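PDB 3IA7: CalG4, which belongs to the GT-B structural superfamily, pairing two Rossmann-like domains, each built round a parallel beta sheet. Local coordinates for residues Pro232-Pro246 with Pro260-Asp272. Residues are numbered along the deposited sequence; the frame is centred on the assembly and turned at random.
Sequences PVLLVSLGNQFNEHP and PWHVVMAIGGFLD
Phe270 lies along the loop 239-242, its ring edge against the backbone oxygen of Gln241 (CD2 to O 3.3 Å). The Asn240 and Phe270 side chains cross at about a right angle, yet amide and ring planes are only 29° apart, with Asn240 ND2 3.5 Å from Phe270 CE2. With CG anti to the backbone N (chi1 -157°), Asn240 reaches Gly269, whose N-H meets OD1 in a short hydrogen bond (2.6 Å). The rings of Phe242 and Phe270 are nearly parallel but slid apart, barely overlapping, and Leu271 CD1 packs on Glu244 CB.

At the other end, Pro232 CB sits over one face of the Trp261 indole, a CH-pi contact 3.8 Å from the six-membered-ring centroid. The indole edge faces the backbone of Val233 and Leu234, while NE1 is hydrogen-bonded to OE2 of Glu361.

Between these ends, parallel strands 233-237 and 262-266 belong to a beta-alpha-beta unit whose helix 246-256 packs on Leu234 and Val263. Five nearly straight backbone hydrogen bonds join them, the first from His262 N to Pro232 O (2.9 Å), the last from Ala266 N to Val236 O (2.8 Å). Past Ala266 a water accepts the N-H of Leu238 and lies 2.7 Å from Ala266 O. Backbone pairing thus fixes the register within the sheet, whereas the loops beyond are held by the Asn240 amide, water and the apolar cover of Phe270 and Leu271.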
ATOM      1  N   PRO A 232      -1.694  -9.365  23.814  1.00 17.92           N
ATOM      2  CA  PRO A 232      -0.371  -9.388  23.182  1.00 17.97           C
ATOM      3  C   PRO A 232      -0.506 -10.123  21.852  1.00 17.34           C
ATOM      4  O   PRO A 232      -1.080 -11.226  21.811  1.00 17.04           O
ATOM      5  CB  PRO A 232       0.485 -10.209  24.157  1.00 18.10           C
ATOM      6  CG  PRO A 232      -0.336 -10.330  25.424  1.00 21.52           C
ATOM      7  CD  PRO A 232      -1.760 -10.290  24.968  1.00 18.14           C
ATOM      8  N   VAL A 233      -0.142  -9.464  20.764  1.00 17.57           N
ATOM      9  CA  VAL A 233      -0.408 -10.024  19.438  1.00 17.91           C
ATOM     10  C   VAL A 233       0.946 -10.431  18.814  1.00 17.78           C
ATOM     11  O   VAL A 233       1.915  -9.672  18.859  1.00 17.56           O
ATOM     12  CB  VAL A 233      -1.156  -9.037  18.504  1.00 17.84           C
ATOM     13  CG1 VAL A 233      -1.298  -9.636  17.072  1.00 18.30           C
ATOM     14  CG2 VAL A 233      -2.585  -8.696  19.051  1.00 16.32           C
ATOM     15  N   LEU A 234       0.983 -11.632  18.241  1.00 16.96           N
ATOM     16  CA  LEU A 234       2.103 -12.082  17.451  1.00 16.29           C
ATOM     17  C   LEU A 234       1.692 -12.261  16.009  1.00 16.16           C
ATOM     18  O   LEU A 234       0.672 -12.931  15.723  1.00 16.93           O
ATOM     19  CB  LEU A 234       2.644 -13.404  18.011  1.00 16.28           C
ATOM     20  CG  LEU A 234       3.775 -14.099  17.208  1.00 17.65           C
ATOM     21  CD1 LEU A 234       5.116 -13.299  17.174  1.00 15.63           C
ATOM     22  CD2 LEU A 234       4.016 -15.498  17.720  1.00 16.68           C
ATOM     23  N   LEU A 235       2.471 -11.692  15.081  1.00 15.67           N
ATOM     24  CA  LEU A 235       2.308 -12.035  13.658  1.00 16.23           C
ATOM     25  C   LEU A 235       3.373 -13.053  13.279  1.00 14.66           C
ATOM     26  O   LEU A 235       4.567 -12.858  13.545  1.00 16.11           O
ATOM     27  CB  LEU A 235       2.412 -10.790  12.748  1.00 16.33           C
ATOM     28  CG  LEU A 235       2.365 -11.011  11.192  1.00 15.85           C
ATOM     29  CD1 LEU A 235       1.112 -11.683  10.800  1.00 14.68           C
ATOM     30  CD2 LEU A 235       2.462  -9.690  10.456  1.00 19.15           C
ATOM     31  N   VAL A 236       2.944 -14.118  12.651  1.00 14.30           N
ATOM     32  CA  VAL A 236       3.834 -15.138  12.139  1.00 14.98           C
ATOM     33  C   VAL A 236       3.692 -15.212  10.606  1.00 16.12           C
ATOM     34  O   VAL A 236       2.582 -15.387  10.068  1.00 16.68           O
ATOM     35  CB  VAL A 236       3.498 -16.550  12.691  1.00 14.54           C
ATOM     36  CG1 VAL A 236       4.504 -17.576  12.086  1.00 14.98           C
ATOM     37  CG2 VAL A 236       3.533 -16.551  14.217  1.00 11.71           C
ATOM     38  N   SER A 237       4.805 -15.085   9.900  1.00 15.82           N
ATOM     39  CA  SER A 237       4.720 -15.167   8.428  1.00 18.78           C
ATOM     40  C   SER A 237       6.000 -15.732   7.858  1.00 18.90           C
ATOM     41  O   SER A 237       7.063 -15.330   8.292  1.00 18.64           O
ATOM     42  CB  SER A 237       4.503 -13.759   7.876  1.00 18.62           C
ATOM     43  OG  SER A 237       4.367 -13.820   6.471  1.00 25.31           O
ATOM     44  N   LEU A 238       5.927 -16.617   6.862  1.00 19.79           N
ATOM     45  CA  LEU A 238       7.144 -17.112   6.209  1.00 21.04           C
ATOM     46  C   LEU A 238       7.207 -16.701   4.746  1.00 22.52           C
ATOM     47  O   LEU A 238       7.992 -17.247   3.970  1.00 23.05           O
ATOM     48  CB  LEU A 238       7.217 -18.646   6.284  1.00 21.00           C
ATOM     49  CG  LEU A 238       7.335 -19.318   7.668  1.00 19.68           C
ATOM     50  CD1 LEU A 238       7.546 -20.852   7.471  1.00 19.30           C
ATOM     51  CD2 LEU A 238       8.467 -18.708   8.475  1.00 14.15           C
ATOM     52  N   GLY A 239       6.355 -15.757   4.377  1.00 24.89           N
ATOM     53  CA  GLY A 239       6.179 -15.324   2.999  1.00 26.16           C
ATOM     54  C   GLY A 239       5.265 -16.256   2.202  1.00 28.62           C
ATOM     55  O   GLY A 239       4.591 -17.148   2.746  1.00 28.24           O
ATOM     56  N   ASN A 240       5.245 -16.040   0.897  1.00 29.84           N
ATOM     57  CA  ASN A 240       4.429 -16.829  -0.006  1.00 32.12           C
ATOM     58  C   ASN A 240       5.235 -18.061  -0.425  1.00 33.18           C
ATOM     59  O   ASN A 240       5.759 -18.124  -1.549  1.00 33.14           O
ATOM     60  CB  ASN A 240       4.058 -15.979  -1.217  1.00 32.51           C
ATOM     61  CG  ASN A 240       2.818 -16.462  -1.919  1.00 32.59           C
ATOM     62  OD1 ASN A 240       1.852 -16.896  -1.292  1.00 30.47           O
ATOM     63  ND2 ASN A 240       2.828 -16.366  -3.235  1.00 33.84           N
ATOM     64  N   GLN A 241       5.359 -19.004   0.513  1.00 34.54           N
ATOM     65  CA  GLN A 241       6.272 -20.131   0.393  1.00 35.91           C
ATOM     66  C   GLN A 241       5.766 -21.099  -0.652  1.00 36.80           C
ATOM     67  O   GLN A 241       4.649 -21.617  -0.517  1.00 37.33           O
ATOM     68  CB  GLN A 241       6.413 -20.867   1.734  1.00 36.05           C
ATOM     69  CG  GLN A 241       7.270 -20.157   2.792  1.00 36.65           C
ATOM     70  CD  GLN A 241       8.772 -20.382   2.609  1.00 36.64           C
ATOM     71  OE1 GLN A 241       9.218 -21.462   2.198  1.00 35.53           O
ATOM     72  NE2 GLN A 241       9.556 -19.360   2.930  1.00 35.61           N
ATOM     73  N   PHE A 242       6.591 -21.352  -1.672  1.00 37.37           N
ATOM     74  CA  PHE A 242       6.322 -22.409  -2.660  1.00 38.35           C
ATOM     75  C   PHE A 242       6.328 -23.781  -1.965  1.00 38.06           C
ATOM     76  O   PHE A 242       5.750 -24.752  -2.464  1.00 38.42           O
ATOM     77  CB  PHE A 242       7.358 -22.392  -3.796  1.00 38.92           C
ATOM     78  CG  PHE A 242       7.512 -21.048  -4.475  1.00 40.52           C
ATOM     79  CD1 PHE A 242       8.263 -20.026  -3.880  1.00 41.95           C
ATOM     80  CD2 PHE A 242       6.931 -20.813  -5.722  1.00 41.56           C
ATOM     81  CE1 PHE A 242       8.416 -18.780  -4.510  1.00 42.08           C
ATOM     82  CE2 PHE A 242       7.081 -19.574  -6.363  1.00 42.17           C
ATOM     83  CZ  PHE A 242       7.824 -18.554  -5.750  1.00 41.27           C
ATOM     84  N   ASN A 243       6.991 -23.829  -0.809  1.00 37.83           N
ATOM     85  CA  ASN A 243       7.105 -25.034   0.014  1.00 37.08           C
ATOM     86  C   ASN A 243       6.106 -25.069   1.177  1.00 36.30           C
ATOM     87  O   ASN A 243       5.779 -24.045   1.776  1.00 36.32           O
ATOM     88  CB  ASN A 243       8.550 -25.218   0.516  1.00 37.17           C
ATOM     89  CG  ASN A 243       9.575 -25.249  -0.627  1.00 37.13           C
ATOM     90  OD1 ASN A 243       9.966 -26.320  -1.105  1.00 36.17           O
ATOM     91  ND2 ASN A 243       9.998 -24.069  -1.074  1.00 36.90           N
ATOM     92  N   GLU A 244       5.620 -26.272   1.463  1.00 35.51           N
ATOM     93  CA  GLU A 244       4.658 -26.512   2.517  1.00 34.40           C
ATOM     94  C   GLU A 244       5.427 -26.681   3.833  1.00 33.04           C
ATOM     95  O   GLU A 244       6.133 -27.681   4.012  1.00 32.95           O
ATOM     96  CB  GLU A 244       3.837 -27.794   2.218  1.00 34.95           C
ATOM     97  CG  GLU A 244       3.158 -27.901   0.816  1.00 36.44           C
ATOM     98  CD  GLU A 244       4.006 -28.638  -0.240  1.00 39.13           C
ATOM     99  OE1 GLU A 244       5.258 -28.522  -0.208  1.00 41.09           O
ATOM    100  OE2 GLU A 244       3.424 -29.331  -1.117  1.00 38.34           O
ATOM    101  N   HIS A 245       5.315 -25.714   4.745  1.00 30.93           N
ATOM    102  CA  HIS A 245       5.869 -25.886   6.103  1.00 29.35           C
ATOM    103  C   HIS A 245       4.755 -25.930   7.164  1.00 27.47           C
ATOM    104  O   HIS A 245       4.738 -25.099   8.075  1.00 27.24           O
ATOM    105  CB  HIS A 245       6.953 -24.830   6.441  1.00 29.49           C
ATOM    106  CG  HIS A 245       8.209 -24.982   5.636  1.00 30.60           C
ATOM    107  ND1 HIS A 245       8.607 -24.057   4.693  1.00 31.23           N
ATOM    108  CD2 HIS A 245       9.137 -25.971   5.606  1.00 30.52           C
ATOM    109  CE1 HIS A 245       9.727 -24.466   4.122  1.00 30.35           C
ATOM    110  NE2 HIS A 245      10.071 -25.624   4.658  1.00 29.93           N
ATOM    111  N   PRO A 246       3.820 -26.907   7.042  1.00 25.84           N
ATOM    112  CA  PRO A 246       2.688 -26.938   7.951  1.00 24.34           C
ATOM    113  C   PRO A 246       3.103 -27.216   9.405  1.00 23.15           C
ATOM    114  O   PRO A 246       2.494 -26.672  10.334  1.00 21.77           O
ATOM    115  CB  PRO A 246       1.833 -28.077   7.406  1.00 24.61           C
ATOM    116  CG  PRO A 246       2.778 -28.954   6.642  1.00 24.72           C
ATOM    117  CD  PRO A 246       3.776 -28.021   6.073  1.00 25.84           C
ATOM    118  N   PRO A 260      -2.044 -15.936  27.089  1.00 18.04           N
ATOM    119  CA  PRO A 260      -2.906 -14.828  26.686  1.00 17.37           C
ATOM    120  C   PRO A 260      -2.622 -14.307  25.272  1.00 16.20           C
ATOM    121  O   PRO A 260      -3.299 -13.434  24.807  1.00 14.85           O
ATOM    122  CB  PRO A 260      -2.543 -13.719  27.685  1.00 17.34           C
ATOM    123  CG  PRO A 260      -1.867 -14.452  28.822  1.00 18.70           C
ATOM    124  CD  PRO A 260      -1.091 -15.507  28.123  1.00 18.70           C
ATOM    125  N   TRP A 261      -1.628 -14.844  24.593  1.00 16.05           N
ATOM    126  CA  TRP A 261      -1.310 -14.309  23.267  1.00 15.86           C
ATOM    127  C   TRP A 261      -2.417 -14.551  22.281  1.00 16.12           C
ATOM    128  O   TRP A 261      -3.163 -15.514  22.403  1.00 15.97           O
ATOM    129  CB  TRP A 261      -0.033 -14.919  22.709  1.00 15.43           C
ATOM    130  CG  TRP A 261       1.232 -14.413  23.376  1.00 18.31           C
ATOM    131  CD1 TRP A 261       1.785 -14.877  24.534  1.00 18.94           C
ATOM    132  CD2 TRP A 261       2.114 -13.406  22.879  1.00 16.84           C
ATOM    133  NE1 TRP A 261       2.949 -14.202  24.799  1.00 20.05           N
ATOM    134  CE2 TRP A 261       3.176 -13.294  23.801  1.00 21.26           C
ATOM    135  CE3 TRP A 261       2.109 -12.579  21.734  1.00 18.00           C
ATOM    136  CZ2 TRP A 261       4.231 -12.408  23.621  1.00 19.06           C
ATOM    137  CZ3 TRP A 261       3.151 -11.663  21.565  1.00 18.34           C
ATOM    138  CH2 TRP A 261       4.207 -11.605  22.485  1.00 17.73           C
ATOM    139  N   HIS A 262      -2.503 -13.666  21.296  1.00 17.23           N
ATOM    140  CA  HIS A 262      -3.323 -13.916  20.106  1.00 16.84           C
ATOM    141  C   HIS A 262      -2.396 -13.961  18.916  1.00 17.74           C
ATOM    142  O   HIS A 262      -1.646 -12.980  18.646  1.00 16.52           O
ATOM    143  CB  HIS A 262      -4.394 -12.853  19.895  1.00 16.85           C
ATOM    144  CG  HIS A 262      -5.288 -13.165  18.718  1.00 19.18           C
ATOM    145  ND1 HIS A 262      -6.386 -13.999  18.817  1.00 23.40           N
ATOM    146  CD2 HIS A 262      -5.219 -12.792  17.420  1.00 21.54           C
ATOM    147  CE1 HIS A 262      -6.972 -14.100  17.632  1.00 22.33           C
ATOM    148  NE2 HIS A 262      -6.274 -13.389  16.768  1.00 19.73           N
ATOM    149  N   VAL A 263      -2.443 -15.081  18.191  1.00 17.54           N
ATOM    150  CA  VAL A 263      -1.446 -15.326  17.113  1.00 17.70           C
ATOM    151  C   VAL A 263      -2.147 -15.256  15.748  1.00 16.80           C
ATOM    152  O   VAL A 263      -3.175 -15.945  15.513  1.00 16.40           O
ATOM    153  CB  VAL A 263      -0.721 -16.709  17.313  1.00 18.40           C
ATOM    154  CG1 VAL A 263       0.290 -16.987  16.129  1.00 16.60           C
ATOM    155  CG2 VAL A 263      -0.001 -16.737  18.702  1.00 18.47           C
ATOM    156  N   VAL A 264      -1.592 -14.446  14.851  1.00 16.32           N
ATOM    157  CA  VAL A 264      -2.067 -14.406  13.462  1.00 17.14           C
ATOM    158  C   VAL A 264      -0.998 -15.000  12.556  1.00 16.83           C
ATOM    159  O   VAL A 264       0.136 -14.506  12.541  1.00 16.91           O
ATOM    160  CB  VAL A 264      -2.403 -12.972  12.995  1.00 16.72           C
ATOM    161  CG1 VAL A 264      -2.881 -12.995  11.525  1.00 17.02           C
ATOM    162  CG2 VAL A 264      -3.404 -12.308  13.940  1.00 13.90           C
HETATM  163  N   MSE A 265      -1.355 -16.080  11.863  1.00 17.45           N
HETATM  164  CA  MSE A 265      -0.393 -16.756  11.006  1.00 19.67           C
HETATM  165  C   MSE A 265      -0.794 -16.535   9.564  1.00 18.27           C
HETATM  166  O   MSE A 265      -1.913 -16.880   9.164  1.00 20.29           O
HETATM  167  CB  MSE A 265      -0.254 -18.246  11.344  1.00 17.61           C
HETATM  168  CG  MSE A 265      -0.229 -18.514  12.875  1.00 19.11           C
HETATM  169 SE   MSE A 265       0.522 -20.231  13.270  0.70 22.47          SE
HETATM  170  CE  MSE A 265      -1.047 -21.283  12.591  1.00 14.34           C
ATOM    171  N   ALA A 266       0.108 -15.935   8.786  1.00 18.68           N
ATOM    172  CA  ALA A 266      -0.074 -15.746   7.331  1.00 18.93           C
ATOM    173  C   ALA A 266       0.721 -16.838   6.633  1.00 18.90           C
ATOM    174  O   ALA A 266       1.970 -16.867   6.713  1.00 19.67           O
ATOM    175  CB  ALA A 266       0.434 -14.389   6.899  1.00 19.85           C
ATOM    176  N   ILE A 267       0.012 -17.745   5.971  1.00 18.86           N
ATOM    177  CA  ILE A 267       0.624 -18.968   5.465  1.00 18.60           C
ATOM    178  C   ILE A 267       0.869 -18.958   3.943  1.00 18.21           C
ATOM    179  O   ILE A 267       1.429 -19.884   3.391  1.00 18.04           O
ATOM    180  CB  ILE A 267      -0.139 -20.247   5.940  1.00 18.89           C
ATOM    181  CG1 ILE A 267      -1.470 -20.425   5.165  1.00 17.55           C
ATOM    182  CG2 ILE A 267      -0.315 -20.272   7.452  1.00 20.28           C
ATOM    183  CD1 ILE A 267      -2.241 -21.701   5.542  1.00 18.47           C
ATOM    184  N   GLY A 268       0.456 -17.886   3.266  1.00 17.91           N
ATOM    185  CA  GLY A 268       0.715 -17.732   1.836  1.00 17.43           C
ATOM    186  C   GLY A 268      -0.258 -18.489   0.939  1.00 17.29           C
ATOM    187  O   GLY A 268      -1.124 -19.213   1.420  1.00 16.96           O
ATOM    188  N   GLY A 269      -0.100 -18.342  -0.370  1.00 16.83           N
ATOM    189  CA  GLY A 269      -1.134 -18.743  -1.296  1.00 17.33           C
ATOM    190  C   GLY A 269      -0.989 -20.153  -1.773  1.00 19.76           C
ATOM    191  O   GLY A 269      -1.752 -20.592  -2.640  1.00 19.40           O
ATOM    192  N   PHE A 270      -0.001 -20.869  -1.228  1.00 21.40           N
ATOM    193  CA  PHE A 270       0.319 -22.222  -1.690  1.00 23.79           C
ATOM    194  C   PHE A 270      -0.006 -23.289  -0.638  1.00 24.05           C
ATOM    195  O   PHE A 270       0.160 -24.480  -0.895  1.00 25.25           O
ATOM    196  CB  PHE A 270       1.798 -22.307  -2.097  1.00 24.78           C
ATOM    197  CG  PHE A 270       2.146 -21.461  -3.288  1.00 27.01           C
ATOM    198  CD1 PHE A 270       1.553 -21.696  -4.531  1.00 29.58           C
ATOM    199  CD2 PHE A 270       3.051 -20.421  -3.166  1.00 29.08           C
ATOM    200  CE1 PHE A 270       1.871 -20.911  -5.638  1.00 30.75           C
ATOM    201  CE2 PHE A 270       3.377 -19.628  -4.248  1.00 30.76           C
ATOM    202  CZ  PHE A 270       2.784 -19.865  -5.497  1.00 30.74           C
ATOM    203  N   LEU A 271      -0.480 -22.862   0.532  1.00 23.97           N
ATOM    204  CA  LEU A 271      -0.824 -23.793   1.617  1.00 24.66           C
ATOM    205  C   LEU A 271      -2.294 -23.639   2.003  1.00 24.99           C
ATOM    206  O   LEU A 271      -2.745 -22.527   2.298  1.00 25.48           O
ATOM    207  CB  LEU A 271       0.099 -23.565   2.842  1.00 23.76           C
ATOM    208  CG  LEU A 271       0.264 -24.650   3.913  1.00 24.86           C
ATOM    209  CD1 LEU A 271       0.702 -26.010   3.273  1.00 23.56           C
ATOM    210  CD2 LEU A 271       1.253 -24.236   5.003  1.00 24.76           C
ATOM    211  N   ASP A 272      -3.036 -24.746   1.975  1.00 25.52           N
ATOM    212  CA  ASP A 272      -4.421 -24.807   2.451  1.00 26.39           C
ATOM    213  C   ASP A 272      -4.411 -24.757   3.988  1.00 27.15           C
ATOM    214  O   ASP A 272      -3.789 -25.611   4.620  1.00 26.71           O
ATOM    215  CB  ASP A 272      -5.053 -26.116   1.947  1.00 27.32           C
ATOM    216  CG  ASP A 272      -6.539 -26.282   2.338  1.00 28.66           C
ATOM    217  OD1 ASP A 272      -7.084 -25.491   3.143  1.00 30.39           O
ATOM    218  OD2 ASP A 272      -7.163 -27.254   1.837  1.00 30.32           O
TER
HETATM  219  O   HOH W   1       4.051 -17.823   5.219  1.00 34.77           O
HETATM  220  O   HOH W   2       4.257 -20.394   3.902  1.00 51.23           O
HETATM  221  O   HOH W   3       1.846 -20.724   0.818  1.00 37.98           O